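Local coordinates for protein deoxyribodipyrimidine photo-lyase (Oryza sativa Japonica Group, PDB 3UMV) that uses light to split cyclobutane pyrimidine dimers in ultraviolet-damaged DNA back into separate pyrimidines, with FAD as its cofactor, at residues L93-R98 with A224-V229. Residues are numbered along the deposited sequence; the frame is centred on the assembly and turned at random.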
loop_
_atom_site.group_PDB
_atom_site.type_symbol
_atom_site.label_atom_id
_atom_site.label_comp_id
_atom_site.label_asym_id
_atom_site.label_seq_id
_atom_site.Cartn_x
_atom_site.Cartn_y
_atom_site.Cartn_z
ATOM N N LEU A 93 -11.582 3.691 -1.918
ATOM C CA LEU A 93 -11.310 2.845 -3.071
ATOM C C LEU A 93 -12.406 3.043 -4.112
ATOM O O LEU A 93 -12.121 3.272 -5.286
ATOM C CB LEU A 93 -11.236 1.368 -2.660
ATOM C CG LEU A 93 -10.989 0.343 -3.776
ATOM C CD1 LEU A 93 -10.411 -0.911 -3.173
ATOM C CD2 LEU A 93 -12.266 0.032 -4.546
ATOM N N LEU A 94 -13.658 2.956 -3.685
ATOM C CA LEU A 94 -14.757 3.004 -4.651
ATOM C C LEU A 94 -14.933 4.371 -5.302
ATOM O O LEU A 94 -15.242 4.456 -6.495
ATOM C CB LEU A 94 -16.075 2.521 -4.035
ATOM C CG LEU A 94 -16.143 1.014 -3.784
ATOM C CD1 LEU A 94 -17.325 0.712 -2.875
ATOM C CD2 LEU A 94 -16.247 0.231 -5.098
ATOM N N ARG A 95 -14.782 5.444 -4.529
ATOM C CA ARG A 95 -14.874 6.770 -5.130
ATOM C C ARG A 95 -13.722 6.982 -6.116
ATOM O O ARG A 95 -13.896 7.630 -7.140
ATOM C CB ARG A 95 -14.910 7.863 -4.053
ATOM C CG ARG A 95 -16.065 7.693 -3.082
ATOM C CD ARG A 95 -16.283 8.921 -2.207
ATOM N NE ARG A 95 -17.241 8.632 -1.143
ATOM C CZ ARG A 95 -18.565 8.655 -1.291
ATOM N NH1 ARG A 95 -19.113 8.969 -2.458
ATOM N NH2 ARG A 95 -19.346 8.361 -0.260
ATOM N N GLY A 96 -12.557 6.412 -5.810
ATOM C CA GLY A 96 -11.441 6.422 -6.753
ATOM C C GLY A 96 -11.729 5.652 -8.035
ATOM O O GLY A 96 -11.388 6.099 -9.141
ATOM N N LEU A 97 -12.374 4.494 -7.895
ATOM C CA LEU A 97 -12.704 3.654 -9.039
ATOM C C LEU A 97 -13.804 4.272 -9.895
ATOM O O LEU A 97 -13.829 4.080 -11.104
ATOM C CB LEU A 97 -13.124 2.255 -8.589
ATOM C CG LEU A 97 -12.066 1.193 -8.323
ATOM C CD1 LEU A 97 -12.745 -0.173 -8.259
ATOM C CD2 LEU A 97 -11.003 1.222 -9.407
ATOM N N ARG A 98 -14.705 5.023 -9.265
ATOM C CA ARG A 98 -15.742 5.743 -10.001
ATOM C C ARG A 98 -15.114 6.734 -10.986
ATOM O O ARG A 98 -15.559 6.853 -12.130
ATOM C CB ARG A 98 -16.675 6.468 -9.024
ATOM C CG ARG A 98 -17.696 7.374 -9.669
ATOM C CD ARG A 98 -18.562 8.009 -8.599
ATOM N NE ARG A 98 -19.887 8.328 -9.099
ATOM C CZ ARG A 98 -20.908 8.606 -8.301
ATOM N NH1 ARG A 98 -22.106 8.882 -8.808
ATOM N NH2 ARG A 98 -20.716 8.593 -6.987
ATOM N N ALA A 224 -25.459 3.897 -5.494
ATOM C CA ALA A 224 -26.093 2.752 -4.835
ATOM C C ALA A 224 -25.055 1.777 -4.322
ATOM O O ALA A 224 -25.157 1.289 -3.205
ATOM C CB ALA A 224 -27.022 2.048 -5.765
ATOM N N LEU A 225 -24.071 1.474 -5.161
ATOM C CA LEU A 225 -22.987 0.550 -4.785
ATOM C C LEU A 225 -22.190 1.033 -3.583
ATOM O O LEU A 225 -21.964 0.288 -2.628
ATOM C CB LEU A 225 -22.063 0.307 -5.973
ATOM C CG LEU A 225 -20.803 -0.484 -5.636
ATOM C CD1 LEU A 225 -21.170 -1.914 -5.258
ATOM C CD2 LEU A 225 -19.823 -0.456 -6.797
ATOM N N ILE A 226 -21.755 2.285 -3.622
ATOM C CA ILE A 226 -21.002 2.836 -2.496
ATOM C C ILE A 226 -21.809 2.783 -1.197
ATOM O O ILE A 226 -21.298 2.364 -0.163
ATOM C CB ILE A 226 -20.543 4.264 -2.783
ATOM C CG1 ILE A 226 -19.475 4.232 -3.877
ATOM C CG2 ILE A 226 -19.985 4.913 -1.504
ATOM C CD1 ILE A 226 -19.188 5.554 -4.505
ATOM N N ALA A 227 -23.076 3.184 -1.250
ATOM C CA ALA A 227 -23.912 3.141 -0.051
ATOM C C ALA A 227 -24.040 1.713 0.471
ATOM O O ALA A 227 -23.953 1.476 1.674
ATOM C CB ALA A 227 -25.280 3.743 -0.314
ATOM N N ARG A 228 -24.230 0.761 -0.432
ATOM C CA ARG A 228 -24.427 -0.633 -0.036
ATOM C C ARG A 228 -23.185 -1.206 0.620
ATOM O O ARG A 228 -23.238 -1.715 1.741
ATOM C CB ARG A 228 -24.803 -1.511 -1.232
ATOM C CG ARG A 228 -25.000 -2.966 -0.835
ATOM C CD ARG A 228 -25.358 -3.856 -2.006
ATOM N NE ARG A 228 -24.294 -3.931 -3.004
ATOM C CZ ARG A 228 -23.204 -4.686 -2.890
ATOM N NH1 ARG A 228 -22.290 -4.691 -3.859
ATOM N NH2 ARG A 228 -23.016 -5.427 -1.806
ATOM N N VAL A 229 -22.072 -1.126 -0.096
ATOM C CA VAL A 229 -20.813 -1.689 0.375
ATOM C C VAL A 229 -20.386 -1.077 1.709
ATOM O O VAL A 229 -20.023 -1.799 2.638
ATOM C CB VAL A 229 -19.697 -1.550 -0.687
ATOM C CG1 VAL A 229 -18.335 -1.836 -0.084
ATOM C CG2 VAL A 229 -19.963 -2.489 -1.847
#
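The guanidinium of Arg95, whose NE forms a salt bridge with Glu238, lies with one face over the CG2 methyl of Ile226. That methyl stands 3.6 Å from the plane, displaced toward its rim, and its nearest atom in the group is Arg95 NH2, at 3.7 Å. The flat side of a charged group can thus rest on a methyl while its NE and NH2 bond elsewhere. The Ile226 side chain crosses that of Arg95 at about a right angle, and its CD1 reaches the aliphatic CG of Arg95 at 4.0 Å. Arg98, salt-bridged through NH2 to Asp223, adds a looser touch to the same Ile226 CD1.

Away from the arginines, around Leu94, the contact is purely apolar. With Ile226 CG1 set anti to its carbonyl carbon (chi1 -69°), the CG1 arm packs on Leu94 CB at 3.8 Å, while CG2 swings toward Arg95. Leu94 divides its two methyls: CD1 meets Val229 CG1 at 3.9 Å, and CD2 meets Leu225 CD2 at 4.0 Å. With an alanine in place of Ile226, a gap would probably open beside Leu94 CB and one face of the Arg95 guanidinium would lose its methyl, leaving the group to rely on Glu238.

The two helical segments run nearly antiparallel, at 167°, with axes 10.4 Å apart. Helix 222-231 follows strand 162-166, the last of the sheet in sequence, and precedes Tyr268, the first residue of the FAD pocket; the contact packs it against helix 87-106 of the alpha/beta domain, with Leu225 also touching Leu113 of strand 111-114 and a bound urea. The chemistry implies a mixed joint: apolar packing of Leu94 with Leu225, Ile226 and Val229, joined by an ionic link between the same helices, Arg98 to Asp223.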